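Local coordinates for stage II sporulation protein SA (Bacillus subtilis, PDB 3O6Q) that acts as the toxin of a type II toxin-antitoxin system, killing cells unless the antitoxin SpoIISB neutralises it, at residues A47-I52 and F113-Q118. Sequence-based numbering, arbitrary orientation.
Sequences AYAEGI and FTIETQ
Ile-115 reaches helix 45-61 with its CD1 methyl, which lies 3.5 Å from Ala-49 CA and 3.6 Å from Ala-49 CB. The same methyl comes within 3.6 Å of Tyr-48 CD2. The second branch of Ile-115 also meets the tyrosine ring, with CG2 3.9 Å from CD2 of Tyr-48. One isoleucine thus touches two successive helix residues. Its extended CG1 arm, chi2 172°, carries CD1 out to the helix backbone. One helical turn further on, Ile-52 approaches Phe-113 from the opposite direction, and its CD1 stands 4.1 Å from Phe-113 CZ. The ring of Phe-113 is brought there by a CG anti to the backbone N (chi1 179°). No hydrogen bond crosses the contact, and all five touching residues are buried. It is an apolar helix-on-sheet contact in the part of the toxin predicted to be cytoplasmic. Helix 45-61 here packs on the antiparallel sheet, near the end of the hairpin formed by strands 108-115 and 118-125. Phe-113 and Ile-115, two apart on the strand, both point their CB toward the helix. A type II' turn from Ile-115 to Gln-118 closes the hairpin. It is tied by backbone bonds both ways, Ile-115 N to Gln-118 O at 2.9 Å and Gln-118 N to Ile-115 O at 2.7 Å. Leu-69 of strand 66-71 packs against Ala-49, Ile-52 and Phe-113. Tyr-145 of helix 132-148 meets the Tyr-48 ring edge-to-face. Residues 113-115 also pair antiparallel with a strand of another protein chain, which continues the sheet across the interface.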
loop_
_atom_site.group_PDB
_atom_site.type_symbol
_atom_site.label_atom_id
_atom_site.label_comp_id
_atom_site.label_asym_id
_atom_site.label_seq_id
_atom_site.Cartn_x
_atom_site.Cartn_y
_atom_site.Cartn_z
ATOM N N ALA A 47 -6.627 21.123 13.268
ATOM C CA ALA A 47 -6.649 21.144 11.805
ATOM C C ALA A 47 -6.012 19.869 11.279
ATOM O O ALA A 47 -6.579 19.175 10.415
ATOM C CB ALA A 47 -5.933 22.345 11.252
ATOM N N TYR A 48 -4.817 19.578 11.782
ATOM C CA TYR A 48 -4.119 18.362 11.427
ATOM C C TYR A 48 -5.031 17.161 11.648
ATOM O O TYR A 48 -5.161 16.322 10.774
ATOM C CB TYR A 48 -2.832 18.217 12.258
ATOM C CG TYR A 48 -1.816 17.245 11.683
ATOM C CD1 TYR A 48 -0.690 17.708 10.998
ATOM C CD2 TYR A 48 -1.986 15.878 11.793
ATOM C CE1 TYR A 48 0.268 16.825 10.439
ATOM C CE2 TYR A 48 -1.046 14.994 11.238
ATOM C CZ TYR A 48 0.086 15.478 10.566
ATOM O OH TYR A 48 1.035 14.610 10.019
ATOM N N ALA A 49 -5.644 17.057 12.823
ATOM C CA ALA A 49 -6.472 15.864 13.116
ATOM C C ALA A 49 -7.668 15.768 12.152
ATOM O O ALA A 49 -8.022 14.680 11.724
ATOM C CB ALA A 49 -6.923 15.811 14.571
ATOM N N GLU A 50 -8.235 16.922 11.783
ATOM C CA GLU A 50 -9.313 17.012 10.791
ATOM C C GLU A 50 -8.922 16.519 9.408
ATOM O O GLU A 50 -9.656 15.746 8.799
ATOM C CB GLU A 50 -9.781 18.443 10.637
ATOM C CG GLU A 50 -10.848 18.577 9.572
ATOM C CD GLU A 50 -11.570 19.890 9.600
ATOM O OE1 GLU A 50 -11.342 20.692 10.536
ATOM O OE2 GLU A 50 -12.378 20.112 8.684
ATOM N N GLY A 51 -7.775 16.979 8.917
ATOM C CA GLY A 51 -7.228 16.498 7.670
ATOM C C GLY A 51 -6.930 15.008 7.630
ATOM O O GLY A 51 -7.183 14.345 6.624
ATOM N N ILE A 52 -6.380 14.464 8.705
ATOM C CA ILE A 52 -6.160 13.032 8.774
ATOM C C ILE A 52 -7.495 12.280 8.772
ATOM O O ILE A 52 -7.678 11.364 7.975
ATOM C CB ILE A 52 -5.324 12.685 9.998
ATOM C CG1 ILE A 52 -3.892 13.186 9.749
ATOM C CG2 ILE A 52 -5.436 11.231 10.287
ATOM C CD1 ILE A 52 -2.827 12.132 9.594
ATOM N N PHE A 113 -2.825 6.598 18.117
ATOM C CA PHE A 113 -2.194 7.544 17.240
ATOM C C PHE A 113 -2.008 8.865 17.976
ATOM O O PHE A 113 -2.883 9.298 18.731
ATOM C CB PHE A 113 -3.093 7.697 16.010
ATOM C CG PHE A 113 -2.591 8.668 15.018
ATOM C CD1 PHE A 113 -1.444 8.409 14.324
ATOM C CD2 PHE A 113 -3.281 9.834 14.766
ATOM C CE1 PHE A 113 -0.988 9.276 13.370
ATOM C CE2 PHE A 113 -2.832 10.739 13.820
ATOM C CZ PHE A 113 -1.678 10.459 13.116
ATOM N N THR A 114 -0.856 9.497 17.760
ATOM C CA THR A 114 -0.478 10.709 18.515
ATOM C C THR A 114 -0.056 11.852 17.585
ATOM O O THR A 114 0.848 11.682 16.783
ATOM C CB THR A 114 0.661 10.394 19.496
ATOM O OG1 THR A 114 0.294 9.245 20.254
ATOM C CG2 THR A 114 0.927 11.534 20.441
ATOM N N ILE A 115 -0.742 12.992 17.692
ATOM C CA ILE A 115 -0.376 14.217 16.982
ATOM C C ILE A 115 0.189 15.184 18.013
ATOM O O ILE A 115 -0.515 15.619 18.943
ATOM C CB ILE A 115 -1.567 14.907 16.262
ATOM C CG1 ILE A 115 -2.283 13.918 15.294
ATOM C CG2 ILE A 115 -1.085 16.229 15.563
ATOM C CD1 ILE A 115 -3.624 14.467 14.671
ATOM N N GLU A 116 1.467 15.507 17.837
ATOM C CA GLU A 116 2.224 16.302 18.786
ATOM C C GLU A 116 2.067 15.785 20.223
ATOM O O GLU A 116 2.691 14.789 20.568
ATOM C CB GLU A 116 1.889 17.794 18.626
ATOM C CG GLU A 116 2.522 18.376 17.368
ATOM C CD GLU A 116 2.082 19.796 17.081
ATOM O OE1 GLU A 116 1.913 20.577 18.053
ATOM O OE2 GLU A 116 1.908 20.138 15.884
ATOM N N THR A 117 1.229 16.425 21.036
ATOM C CA THR A 117 1.027 16.002 22.411
ATOM C C THR A 117 -0.339 15.322 22.612
ATOM O O THR A 117 -0.671 14.912 23.724
ATOM C CB THR A 117 1.119 17.212 23.393
ATOM O OG1 THR A 117 0.165 18.208 23.004
ATOM C CG2 THR A 117 2.529 17.831 23.422
ATOM N N GLN A 118 -1.139 15.214 21.550
ATOM C CA GLN A 118 -2.524 14.796 21.687
ATOM C C GLN A 118 -2.731 13.367 21.241
ATOM O O GLN A 118 -2.233 12.961 20.190
ATOM C CB GLN A 118 -3.449 15.742 20.921
ATOM C CG GLN A 118 -3.730 17.043 21.692
ATOM C CD GLN A 118 -5.047 17.715 21.285
ATOM O OE1 GLN A 118 -5.702 17.336 20.292
ATOM N NE2 GLN A 118 -5.426 18.741 22.046
#